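Local coordinates for protein group 1 truncated hemoglobin (Tetrahymena pyriformis, PDB 3AQ9) that binds heme and oxygen within a 2/2 globin fold, and probably serves in oxygen transport and nitric oxide detoxification, at residues L23-K26 with K27-A30; A91-L94 with K95-V99. The protein carries 1 engineered substitution. One frame throughout, in Å; residues are numbered along the deposited sequence.

Contact 1. Residues L23-K26 with K27-A30; sequences LFYK and KVLA
Val-28 lies one helical turn beyond Phe-24 and lays a methyl over that ring, near the end of helix 13-28. Its CB rests on the Phe-24 carbonyl, 3.5 Å from Phe-24 O. There the two branches part. CG1, anti to the backbone N (chi1 163°), runs alongside the Tyr-25 ring, 4.0 Å from Tyr-25 CD2. CG2 takes the other ring: it stands 3.7 Å from the centroid of the Phe-24 ring and 22° off the ring normal, a CH-pi contact with CE1 the nearest ring atom. Phe-24 in turn sets CE2 above a face of Tyr-25, offset toward the rim. Without the Phe-24 ring, as with an alanine here, Val-28 CG2 is likely to lose the face it lies on and Tyr-25 one of its neighbours. Beneath these groups the backbone bond from Val-28 N to Phe-24 O is short (2.8 Å) and nearly straight at 167°, so valine and phenylalanine are held one turn apart. Tyr-25 continues the cluster edge-to-face with Phe-38. The Tyr-25 side chain lies about 5 Å from the heme at the nearest atoms. With three backbone bonds spanning the turn, the side-chain contact is chiefly dispersion and CH-pi, consistent with its buried place beside the heme pocket.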
ATOM      1  N   LEU A  23       6.378   3.214  -7.506  1.00 27.68           N
ATOM      2  CA  LEU A  23       5.583   4.288  -8.159  1.00 29.79           C
ATOM      3  C   LEU A  23       4.591   4.887  -7.161  1.00 27.24           C
ATOM      4  O   LEU A  23       4.412   6.126  -7.035  1.00 29.22           O
ATOM      5  CB  LEU A  23       4.797   3.752  -9.371  1.00 31.75           C
ATOM      6  CG  LEU A  23       3.902   4.781 -10.095  1.00 31.41           C
ATOM      7  CD1 LEU A  23       4.626   6.210 -10.324  1.00 30.63           C
ATOM      8  CD2 LEU A  23       3.332   4.110 -11.446  1.00 33.68           C
ATOM      9  N   PHE A  24       3.989   4.035  -6.348  1.00 25.33           N
ATOM     10  CA  PHE A  24       3.084   4.481  -5.325  1.00 25.99           C
ATOM     11  C   PHE A  24       3.858   5.361  -4.355  1.00 27.13           C
ATOM     12  O   PHE A  24       3.371   6.461  -4.018  1.00 28.07           O
ATOM     13  CB  PHE A  24       2.593   3.206  -4.635  1.00 24.15           C
ATOM     14  CG  PHE A  24       2.018   3.397  -3.234  1.00 25.98           C
ATOM     15  CD1 PHE A  24       0.732   4.009  -3.075  1.00 26.71           C
ATOM     16  CD2 PHE A  24       2.719   2.973  -2.108  1.00 27.50           C
ATOM     17  CE1 PHE A  24       0.221   4.167  -1.768  1.00 26.38           C
ATOM     18  CE2 PHE A  24       2.162   3.105  -0.796  1.00 30.46           C
ATOM     19  CZ  PHE A  24       0.936   3.682  -0.639  1.00 26.42           C
ATOM     20  N   TYR A  25       5.067   4.972  -3.933  1.00 27.33           N
ATOM     21  CA  TYR A  25       5.804   5.958  -3.058  1.00 27.27           C
ATOM     22  C   TYR A  25       6.188   7.232  -3.796  1.00 30.20           C
ATOM     23  O   TYR A  25       6.310   8.266  -3.118  1.00 30.32           O
ATOM     24  CB  TYR A  25       7.035   5.299  -2.386  1.00 28.56           C
ATOM     25  CG  TYR A  25       6.509   4.646  -1.129  1.00 30.72           C
ATOM     26  CD1 TYR A  25       6.482   3.261  -0.978  1.00 32.71           C
ATOM     27  CD2 TYR A  25       5.959   5.482  -0.126  1.00 34.25           C
ATOM     28  CE1 TYR A  25       5.851   2.698   0.167  1.00 34.85           C
ATOM     29  CE2 TYR A  25       5.425   4.949   0.962  1.00 35.55           C
ATOM     30  CZ  TYR A  25       5.377   3.599   1.106  1.00 34.51           C
ATOM     31  OH  TYR A  25       4.762   3.309   2.315  1.00 39.38           O
ATOM     32  N   LYS A  26       6.501   7.217  -5.106  1.00 28.26           N
ATOM     33  CA  LYS A  26       6.750   8.492  -5.767  1.00 30.01           C
ATOM     34  C   LYS A  26       5.515   9.394  -5.600  1.00 31.29           C
ATOM     35  O   LYS A  26       5.657  10.620  -5.406  1.00 34.04           O
ATOM     36  CB  LYS A  26       7.036   8.256  -7.287  1.00 29.03           C
ATOM     37  CG  LYS A  26       7.223   9.477  -8.125  1.00 33.52           C
ATOM     38  CD  LYS A  26       7.335   9.024  -9.566  1.00 33.13           C
ATOM     39  CE  LYS A  26       7.751   9.995 -10.658  1.00 41.81           C
ATOM     40  NZ  LYS A  26       6.942  11.171 -10.510  1.00 48.48           N
ATOM     41  N   LYS A  27       4.313   8.822  -5.673  1.00 28.29           N
ATOM     42  CA  LYS A  27       3.130   9.695  -5.556  1.00 28.00           C
ATOM     43  C   LYS A  27       2.950  10.069  -4.100  1.00 28.01           C
ATOM     44  O   LYS A  27       2.661  11.226  -3.801  1.00 28.85           O
ATOM     45  CB  LYS A  27       1.878   8.899  -6.002  1.00 28.22           C
ATOM     46  CG  LYS A  27       1.986   8.731  -7.570  1.00 28.79           C
ATOM     47  CD  LYS A  27       0.636   7.989  -7.981  1.00 29.96           C
ATOM     48  CE  LYS A  27       0.709   7.624  -9.518  1.00 33.38           C
ATOM     49  NZ  LYS A  27       0.721   8.809 -10.379  1.00 41.91           N
ATOM     50  N   VAL A  28       3.090   9.090  -3.197  1.00 26.78           N
ATOM     51  CA  VAL A  28       2.873   9.425  -1.739  1.00 27.04           C
ATOM     52  C   VAL A  28       3.867  10.504  -1.279  1.00 28.79           C
ATOM     53  O   VAL A  28       3.472  11.433  -0.542  1.00 29.47           O
ATOM     54  CB  VAL A  28       3.054   8.120  -0.907  1.00 28.53           C
ATOM     55  CG1 VAL A  28       3.270   8.391   0.593  1.00 28.83           C
ATOM     56  CG2 VAL A  28       1.835   7.172  -1.097  1.00 25.56           C
ATOM     57  N   LEU A  29       5.127  10.419  -1.728  1.00 28.48           N
ATOM     58  CA  LEU A  29       6.126  11.373  -1.269  1.00 29.72           C
ATOM     59  C   LEU A  29       5.979  12.737  -1.914  1.00 31.17           C
ATOM     60  O   LEU A  29       6.730  13.664  -1.571  1.00 33.58           O
ATOM     61  CB  LEU A  29       7.567  10.812  -1.575  1.00 30.75           C
ATOM     62  CG  LEU A  29       7.850   9.537  -0.733  1.00 33.57           C
ATOM     63  CD1 LEU A  29       9.245   8.807  -1.149  1.00 29.33           C
ATOM     64  CD2 LEU A  29       7.895   9.787   0.846  1.00 33.92           C
ATOM     65  N   ALA A  30       5.010  12.886  -2.825  1.00 31.52           N
ATOM     66  CA  ALA A  30       4.675  14.187  -3.431  1.00 33.33           C
ATOM     67  C   ALA A  30       3.300  14.685  -2.937  1.00 33.38           C
ATOM     68  O   ALA A  30       2.799  15.748  -3.369  1.00 34.94           O
ATOM     69  CB  ALA A  30       4.695  14.114  -4.949  1.00 35.46           C
TER

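Contact 2. Residues A91-L94 with K95-V99; sequences AATL and KELGV
Leu-94 and Val-99 meet across a Schellman motif: Val-99 N gives a hydrogen bond to Leu-94 O (3.0 Å), Gly-98 N gives another to Lys-95 O (2.8 Å), and Gly-98, the first residue to leave helical backbone angles, takes a positive phi of 95°. A side chain at those backbone angles would be jammed against the carbonyl O of Leu-97, which accounts for the glycine. Upstream, the regular helical bonds persist as far as Leu-97 N to Thr-93 O, so the chain changes course within one turn. The turn at Gly-98 directs Val-99 CB toward the last helical turn. Val-99 CG2, anti to its own carbonyl carbon, sits 3.3 Å from Leu-94 O, the same oxygen that accepts the Val-99 N-H. The two side chains touch at their roots, with 4.1 Å between Leu-94 CB and Val-99 CB, an apolar pair between the residues joined by the longer bond of the motif, the hydrophobic contact that often accompanies a Schellman turn. One residue earlier along the helix, Thr-93 and Leu-97 lie side by side and point the same way; Thr-93 CG2 approaches Leu-97 CD1 at 4.1 Å. The first torsion of Thr-93 (chi1 -66°) divides its branches: the methyl lies anti to the backbone N, facing leucine, while OG1 turns beside that N and is hydrogen-bonded to Asn-89 O, which satisfies this buried hydroxyl within its own helix. Leu-94 and Val-99 both pack on Leu-11 of helix 7-11 and Ile-104 of helix 101-112, whereas Thr-93 and Leu-97 meet helix 13-28.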
ATOM      1  N   ALA A  91      -4.521   3.494  -5.909  1.00 27.25           N
ATOM      2  CA  ALA A  91      -5.395   3.338  -7.089  1.00 29.44           C
ATOM      3  C   ALA A  91      -4.832   4.030  -8.299  1.00 30.58           C
ATOM      4  O   ALA A  91      -4.852   3.428  -9.388  1.00 33.83           O
ATOM      5  CB  ALA A  91      -6.842   3.857  -6.780  1.00 31.13           C
ATOM      6  N   ALA A  92      -4.325   5.247  -8.115  1.00 29.73           N
ATOM      7  CA  ALA A  92      -3.775   6.053  -9.263  1.00 30.84           C
ATOM      8  C   ALA A  92      -2.529   5.291  -9.858  1.00 31.22           C
ATOM      9  O   ALA A  92      -2.323   5.272 -11.079  1.00 33.77           O
ATOM     10  CB  ALA A  92      -3.427   7.385  -8.833  1.00 31.61           C
ATOM     11  N   THR A  93      -1.756   4.674  -8.943  1.00 29.92           N
ATOM     12  CA  THR A  93      -0.552   3.904  -9.366  1.00 29.52           C
ATOM     13  C   THR A  93      -0.972   2.729 -10.262  1.00 32.59           C
ATOM     14  O   THR A  93      -0.413   2.478 -11.344  1.00 31.53           O
ATOM     15  CB  THR A  93       0.187   3.366  -8.109  1.00 30.65           C
ATOM     16  OG1 THR A  93       0.695   4.532  -7.405  1.00 30.05           O
ATOM     17  CG2 THR A  93       1.372   2.466  -8.506  1.00 28.37           C
ATOM     18  N   LEU A  94      -1.917   1.944  -9.733  1.00 30.17           N
ATOM     19  CA  LEU A  94      -2.361   0.772 -10.512  1.00 30.91           C
ATOM     20  C   LEU A  94      -2.989   1.197 -11.844  1.00 33.71           C
ATOM     21  O   LEU A  94      -2.795   0.515 -12.849  1.00 34.32           O
ATOM     22  CB  LEU A  94      -3.367  -0.029  -9.633  1.00 28.01           C
ATOM     23  CG  LEU A  94      -2.776  -0.670  -8.342  1.00 31.04           C
ATOM     24  CD1 LEU A  94      -3.785  -1.487  -7.630  1.00 30.84           C
ATOM     25  CD2 LEU A  94      -1.557  -1.596  -8.610  1.00 30.42           C
ATOM     26  N   LYS A  95      -3.729   2.341 -11.856  1.00 32.92           N
ATOM     27  CA  LYS A  95      -4.367   2.809 -13.120  1.00 36.48           C
ATOM     28  C   LYS A  95      -3.230   3.093 -14.090  1.00 38.62           C
ATOM     29  O   LYS A  95      -3.281   2.757 -15.320  1.00 39.84           O
ATOM     30  CB  LYS A  95      -5.098   4.174 -12.856  1.00 38.03           C
ATOM     31  CG  LYS A  95      -6.021   4.634 -14.041  1.00 46.78           C
ATOM     32  CD  LYS A  95      -7.116   3.444 -14.176  1.00 60.18           C
ATOM     33  CE  LYS A  95      -7.945   3.279 -15.511  1.00 68.17           C
ATOM     34  NZ  LYS A  95      -8.743   4.554 -15.666  1.00 73.15           N
ATOM     35  N   GLU A  96      -2.235   3.818 -13.582  1.00 37.03           N
ATOM     36  CA  GLU A  96      -1.098   4.312 -14.475  1.00 39.45           C
ATOM     37  C   GLU A  96      -0.344   3.124 -15.014  1.00 38.70           C
ATOM     38  O   GLU A  96       0.222   3.157 -16.162  1.00 42.09           O
ATOM     39  CB  GLU A  96      -0.244   5.339 -13.705  1.00 37.35           C
ATOM     40  CG  GLU A  96       0.982   5.976 -14.466  1.00 50.76           C
ATOM     41  CD  GLU A  96       1.658   7.085 -13.602  1.00 54.97           C
ATOM     42  OE1 GLU A  96       1.075   7.333 -12.581  1.00 45.19           O
ATOM     43  OE2 GLU A  96       2.701   7.705 -14.005  1.00 57.47           O
ATOM     44  N   LEU A  97      -0.294   2.033 -14.272  1.00 35.96           N
ATOM     45  CA  LEU A  97       0.284   0.771 -14.696  1.00 37.89           C
ATOM     46  C   LEU A  97      -0.614  -0.043 -15.654  1.00 41.27           C
ATOM     47  O   LEU A  97      -0.184  -1.064 -16.165  1.00 43.55           O
ATOM     48  CB  LEU A  97       0.730  -0.137 -13.542  1.00 35.80           C
ATOM     49  CG  LEU A  97       1.816   0.612 -12.743  1.00 37.15           C
ATOM     50  CD1 LEU A  97       2.104  -0.287 -11.508  1.00 40.50           C
ATOM     51  CD2 LEU A  97       3.112   0.752 -13.652  1.00 40.87           C
ATOM     52  N   GLY A  98      -1.846   0.416 -15.906  1.00 41.12           N
ATOM     53  CA  GLY A  98      -2.697  -0.269 -16.907  1.00 42.13           C
ATOM     54  C   GLY A  98      -3.644  -1.280 -16.313  1.00 42.39           C
ATOM     55  O   GLY A  98      -4.254  -2.038 -17.048  1.00 42.39           O
ATOM     56  N   VAL A  99      -3.770  -1.313 -14.977  1.00 38.44           N
ATOM     57  CA  VAL A  99      -4.730  -2.264 -14.318  1.00 37.78           C
ATOM     58  C   VAL A  99      -6.181  -1.749 -14.537  1.00 39.23           C
ATOM     59  O   VAL A  99      -6.443  -0.531 -14.535  1.00 37.78           O
ATOM     60  CB  VAL A  99      -4.443  -2.334 -12.788  1.00 35.91           C
ATOM     61  CG1 VAL A  99      -5.428  -3.367 -12.135  1.00 34.91           C
ATOM     62  CG2 VAL A  99      -3.016  -2.815 -12.579  1.00 36.23           C
TER

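Both contacts lie near the C-terminal ends of helices, 13-28 for contact 1 and 80-96 for contact 2, and these helices touch, centres about 13 Å apart. Thr-93 sits at the interface: its OG1 is 3.2 Å from Phe-24 CA, and its CG2 packs on Leu-23 CB. Toward the surface, Lys-27 NZ and Glu-96 OE1 form a salt bridge of 2.7 Å. Contact 1 buries Phe-24, Tyr-25 and Val-28 and exposes Lys-26, Leu-29 and Ala-30; contact 2 buries Thr-93 and Leu-94 and exposes Lys-95 to Gly-98. The first joins two aromatic rings to the two methyls of one valine near the heme; the second, farther from it, combines a glycine-dependent turn with aliphatic pairs and charged residues.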